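Local coordinates for protein cytidine deaminase (Burkholderia pseudomallei, PDB 3DMO) that catalyses the zinc-dependent hydrolytic deamination of cytidine and 2'-deoxycytidine to uridine and 2'-deoxyuridine, probably salvaging them for UMP synthesis, at residues K24-A27 with P28-N31; R100-M103 with I104-K108. All coordinates share one frame; numbering follows the deposited sequence.

How the contacts relate
The two contacts lie on opposite sides of the chain's centre. Their own centres are 24 Å apart, and their nearest atoms about 17 Å apart, so they do not touch. Contact 1 comes first in sequence, in the loop between helix 11-22 and strand 34-40, near the predicted substrate-binding residue Glu52. Contact 2 follows on helix 97-107, which links the parallel strands 80-87 and 112-116. Cys96 just before this helix and Cys99 in its first turn bind zinc. Both contacts face the second subunit of the tetramer. There Glu105 of one chain meets Tyr26 and Tyr29 of another, so the loop and the helix are joined between subunits.

Contact 1. Residues K24-A27 with P28-N31; sequences KAYA and PYSN
The chain from Ala27 to Asn31 folds into an alpha-turn, closed by a weak hydrogen bond. Asn31 N gives this bond to Ala27 O at 2.9 Å, bent to 129° at the hydrogen. Asn31 CA also lies 3.1 Å from Ala27 O, as a CA-H...O contact. Pro28, Tyr29 and Ser30 have helical backbone angles without regular helical bonds. Asn31 then turns to positive phi.

The main side-chain contact is between Tyr26 and Pro28. It is a CH-pi contact: Pro28 CD sits 3.8 Å from the centroid of the Tyr26 ring and only 4° off the ring normal. Pro28 CG is shifted toward the phenol end and lies 3.8 Å from Tyr26 CZ. With chi1 at 176°, the Tyr26 ring swings beside its own carbonyl carbon and presents a face to Pro28.

This turn bridges helix 11-22 and the first strand of the cytidine deaminase sheet, 34-40. It runs beside the predicted substrate-binding residues Asn50 and Glu52. Glu52 OE2 accepts from Tyr29 N, and Glu52 OE1 is hydrogen-bonded to Ser30 OG. Ser30 OG also touches Ala27 CB at 3.8 Å.

The two phenols end near each other, Tyr26 OH 4.2 Å from Tyr29 OH. Each is hydrogen-bonded to Glu105 OE2 of the second subunit, consistent with their converging on one carboxylate oxygen.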
loop_
_atom_site.group_PDB
_atom_site.type_symbol
_atom_site.label_atom_id
_atom_site.label_comp_id
_atom_site.label_asym_id
_atom_site.label_seq_id
_atom_site.Cartn_x
_atom_site.Cartn_y
_atom_site.Cartn_z
ATOM N N LYS A 24 -11.959 -18.794 -2.734
ATOM C CA LYS A 24 -12.296 -17.757 -3.703
ATOM C C LYS A 24 -11.153 -16.779 -3.988
ATOM O O LYS A 24 -11.326 -15.841 -4.758
ATOM C CB LYS A 24 -13.555 -17.015 -3.244
ATOM C CG LYS A 24 -14.784 -17.941 -3.223
ATOM C CD LYS A 24 -16.042 -17.279 -2.684
ATOM C CE LYS A 24 -16.098 -17.305 -1.150
ATOM N NZ LYS A 24 -17.192 -16.409 -0.619
ATOM N N ALA A 25 -9.991 -17.017 -3.383
ATOM C CA ALA A 25 -8.828 -16.147 -3.570
ATOM C C ALA A 25 -8.461 -15.961 -5.042
ATOM O O ALA A 25 -8.643 -16.861 -5.866
ATOM C CB ALA A 25 -7.639 -16.679 -2.802
ATOM N N TYR A 26 -7.974 -14.771 -5.362
ATOM C CA TYR A 26 -7.384 -14.501 -6.663
ATOM C C TYR A 26 -5.899 -14.274 -6.415
ATOM O O TYR A 26 -5.474 -13.163 -6.081
ATOM C CB TYR A 26 -8.051 -13.289 -7.332
ATOM C CG TYR A 26 -7.434 -12.881 -8.655
ATOM C CD1 TYR A 26 -7.564 -13.682 -9.794
ATOM C CD2 TYR A 26 -6.718 -11.685 -8.764
ATOM C CE1 TYR A 26 -6.983 -13.293 -11.014
ATOM C CE2 TYR A 26 -6.145 -11.288 -9.968
ATOM C CZ TYR A 26 -6.276 -12.095 -11.082
ATOM O OH TYR A 26 -5.699 -11.682 -12.263
ATOM N N ALA A 27 -5.123 -15.349 -6.540
ATOM C CA ALA A 27 -3.682 -15.303 -6.280
ATOM C C ALA A 27 -2.855 -16.026 -7.361
ATOM O O ALA A 27 -2.097 -16.946 -7.043
ATOM C CB ALA A 27 -3.372 -15.868 -4.882
ATOM N N PRO A 28 -2.965 -15.591 -8.634
ATOM C CA PRO A 28 -2.220 -16.292 -9.681
ATOM C C PRO A 28 -0.726 -15.963 -9.680
ATOM O O PRO A 28 0.041 -16.609 -10.396
ATOM C CB PRO A 28 -2.871 -15.779 -10.966
ATOM C CG PRO A 28 -3.290 -14.400 -10.627
ATOM C CD PRO A 28 -3.727 -14.451 -9.185
ATOM N N TYR A 29 -0.311 -14.977 -8.886
ATOM C CA TYR A 29 1.098 -14.581 -8.854
ATOM C C TYR A 29 1.884 -15.326 -7.779
ATOM O O TYR A 29 2.927 -15.906 -8.075
ATOM C CB TYR A 29 1.251 -13.054 -8.729
ATOM C CG TYR A 29 0.490 -12.336 -9.822
ATOM C CD1 TYR A 29 -0.779 -11.820 -9.579
ATOM C CD2 TYR A 29 1.009 -12.236 -11.116
ATOM C CE1 TYR A 29 -1.502 -11.192 -10.580
ATOM C CE2 TYR A 29 0.291 -11.613 -12.129
ATOM C CZ TYR A 29 -0.969 -11.101 -11.855
ATOM O OH TYR A 29 -1.695 -10.484 -12.845
ATOM N N SER A 30 1.384 -15.316 -6.544
ATOM C CA SER A 30 2.016 -16.062 -5.449
ATOM C C SER A 30 1.615 -17.534 -5.449
ATOM O O SER A 30 2.365 -18.388 -4.956
ATOM C CB SER A 30 1.661 -15.446 -4.093
ATOM O OG SER A 30 0.291 -15.643 -3.778
ATOM N N ASN A 31 0.432 -17.816 -5.990
ATOM C CA ASN A 31 -0.225 -19.117 -5.825
ATOM C C ASN A 31 -0.410 -19.495 -4.349
ATOM O O ASN A 31 -0.451 -20.673 -3.992
ATOM C CB ASN A 31 0.513 -20.222 -6.599
ATOM C CG ASN A 31 0.325 -20.101 -8.091
ATOM O OD1 ASN A 31 -0.804 -20.074 -8.588
ATOM N ND2 ASN A 31 1.430 -20.016 -8.821
#

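Contact 2. Residues R100-M103 with I104-K108; sequences RQVM and IELGK
Gln101 and Glu105 are joined through a water, one helical turn apart. Gln101 NE2 donates to the water at 2.7 Å. The water in turn donates to Glu105 OE1 at 2.6 Å. The bend of Gln101 at chi2 (65°) turns its amide along the helix toward the water and Glu105.

Val102 and Leu106 lie side by side and point the same way. Val102 CG1 meets Leu106 CD1 at 3.6 Å. Ile104 CG2 instead packs on the backbone, 3.4 Å from Gln101 O.

Four i to i+4 backbone hydrogen bonds hold these residues in place. Leu106 N to Val102 O is the straightest, at 2.9 Å and 168°. The other three run from Ile104 N to Arg100 O, from Glu105 N to Gln101 O and from Gly107 N to Met103 O. The helix ends at Gly107, and Lys108 leaves it with positive phi.

This is the helix of a beta-alpha-beta unit between strands 80-87 and 112-116, and its Val102, Met103 and Leu106 pack on Leu67 of helix 62-72. Arg100 NH1 is hydrogen-bonded to Leu130 O of its own chain and to Pro132 O of the fourth subunit, while Gln101 NE2 is also hydrogen-bonded to Phe135 O of its own chain and Gln101 OE1 accepts from Gly97 N of the fourth subunit.

With the water, Ala54 N of the second subunit on OE1 and the two tyrosine hydroxyls of that subunit hydrogen-bonded to OE2, four hydrogen bonds meet the buried Glu105 carboxylate, which would probably favour its charged form at the subunit interface.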
loop_
_atom_site.group_PDB
_atom_site.type_symbol
_atom_site.label_atom_id
_atom_site.label_comp_id
_atom_site.label_asym_id
_atom_site.label_seq_id
_atom_site.Cartn_x
_atom_site.Cartn_y
_atom_site.Cartn_z
ATOM N N ARG A 100 -2.309 -6.193 10.467
ATOM C CA ARG A 100 -2.340 -5.913 11.906
ATOM C C ARG A 100 -2.705 -4.458 12.202
ATOM O O ARG A 100 -3.465 -4.188 13.129
ATOM C CB ARG A 100 -1.012 -6.290 12.569
ATOM C CG ARG A 100 -0.710 -7.780 12.520
ATOM C CD ARG A 100 0.620 -8.098 13.189
ATOM N NE ARG A 100 1.099 -9.434 12.841
ATOM C CZ ARG A 100 1.966 -10.158 13.552
ATOM N NH1 ARG A 100 2.487 -9.697 14.690
ATOM N NH2 ARG A 100 2.330 -11.350 13.102
ATOM N N GLN A 101 -2.184 -3.530 11.397
ATOM C CA GLN A 101 -2.473 -2.104 11.567
ATOM C C GLN A 101 -3.943 -1.786 11.270
ATOM O O GLN A 101 -4.588 -1.008 11.990
ATOM C CB GLN A 101 -1.547 -1.258 10.685
ATOM C CG GLN A 101 -1.585 0.253 10.968
ATOM C CD GLN A 101 -1.061 0.595 12.349
ATOM O OE1 GLN A 101 0.069 0.255 12.702
ATOM N NE2 GLN A 101 -1.886 1.273 13.141
ATOM N N VAL A 102 -4.480 -2.426 10.230
ATOM C CA VAL A 102 -5.890 -2.260 9.858
ATOM C C VAL A 102 -6.811 -2.964 10.871
ATOM O O VAL A 102 -7.823 -2.400 11.291
ATOM C CB VAL A 102 -6.153 -2.746 8.421
ATOM C CG1 VAL A 102 -7.646 -2.749 8.099
ATOM C CG2 VAL A 102 -5.393 -1.871 7.424
ATOM N N MET A 103 -6.437 -4.169 11.295
ATOM C CA MET A 103 -7.182 -4.871 12.336
ATOM C C MET A 103 -7.268 -4.085 13.633
ATOM O O MET A 103 -8.315 -4.072 14.274
ATOM C CB MET A 103 -6.601 -6.257 12.613
ATOM C CG MET A 103 -6.912 -7.263 11.532
ATOM S SD MET A 103 -6.464 -8.930 12.046
ATOM C CE MET A 103 -4.688 -8.816 12.101
ATOM N N ILE A 104 -6.182 -3.419 14.022
ATOM C CA ILE A 104 -6.207 -2.700 15.291
ATOM C C ILE A 104 -7.096 -1.451 15.223
ATOM O O ILE A 104 -7.817 -1.159 16.174
ATOM C CB ILE A 104 -4.787 -2.433 15.884
ATOM C CG1 ILE A 104 -4.854 -2.538 17.422
ATOM C CG2 ILE A 104 -4.196 -1.100 15.394
ATOM C CD1 ILE A 104 -3.520 -2.564 18.117
ATOM N N GLU A 105 -7.065 -0.746 14.092
ATOM C CA GLU A 105 -7.910 0.434 13.901
ATOM C C GLU A 105 -9.397 0.080 13.770
ATOM O O GLU A 105 -10.244 0.687 14.436
ATOM C CB GLU A 105 -7.431 1.255 12.711
ATOM C CG GLU A 105 -8.367 2.389 12.355
ATOM C CD GLU A 105 -7.636 3.664 12.037
ATOM O OE1 GLU A 105 -6.388 3.642 11.978
ATOM O OE2 GLU A 105 -8.324 4.686 11.860
ATOM N N LEU A 106 -9.711 -0.910 12.940
ATOM C CA LEU A 106 -11.094 -1.279 12.686
ATOM C C LEU A 106 -11.700 -2.214 13.743
ATOM O O LEU A 106 -12.886 -2.116 14.047
ATOM C CB LEU A 106 -11.233 -1.865 11.280
ATOM C CG LEU A 106 -10.850 -0.928 10.120
ATOM C CD1 LEU A 106 -11.051 -1.637 8.780
ATOM C CD2 LEU A 106 -11.664 0.364 10.174
ATOM N N GLY A 107 -10.885 -3.088 14.323
ATOM C CA GLY A 107 -11.380 -4.059 15.301
ATOM C C GLY A 107 -11.122 -3.680 16.749
ATOM O O GLY A 107 -11.746 -4.245 17.650
ATOM N N LYS A 108 -10.217 -2.719 16.958
ATOM C CA LYS A 108 -9.711 -2.305 18.281
ATOM C C LYS A 108 -8.767 -3.373 18.872
ATOM O O LYS A 108 -8.815 -4.539 18.467
ATOM C CB LYS A 108 -10.844 -1.951 19.269
ATOM C CG LYS A 108 -11.913 -1.000 18.735
ATOM C CD LYS A 108 -11.325 0.346 18.362
ATOM C CE LYS A 108 -12.309 1.157 17.540
ATOM N NZ LYS A 108 -12.978 2.226 18.330
HETATM O O HOH W 1 -4.289 2.485 12.944
#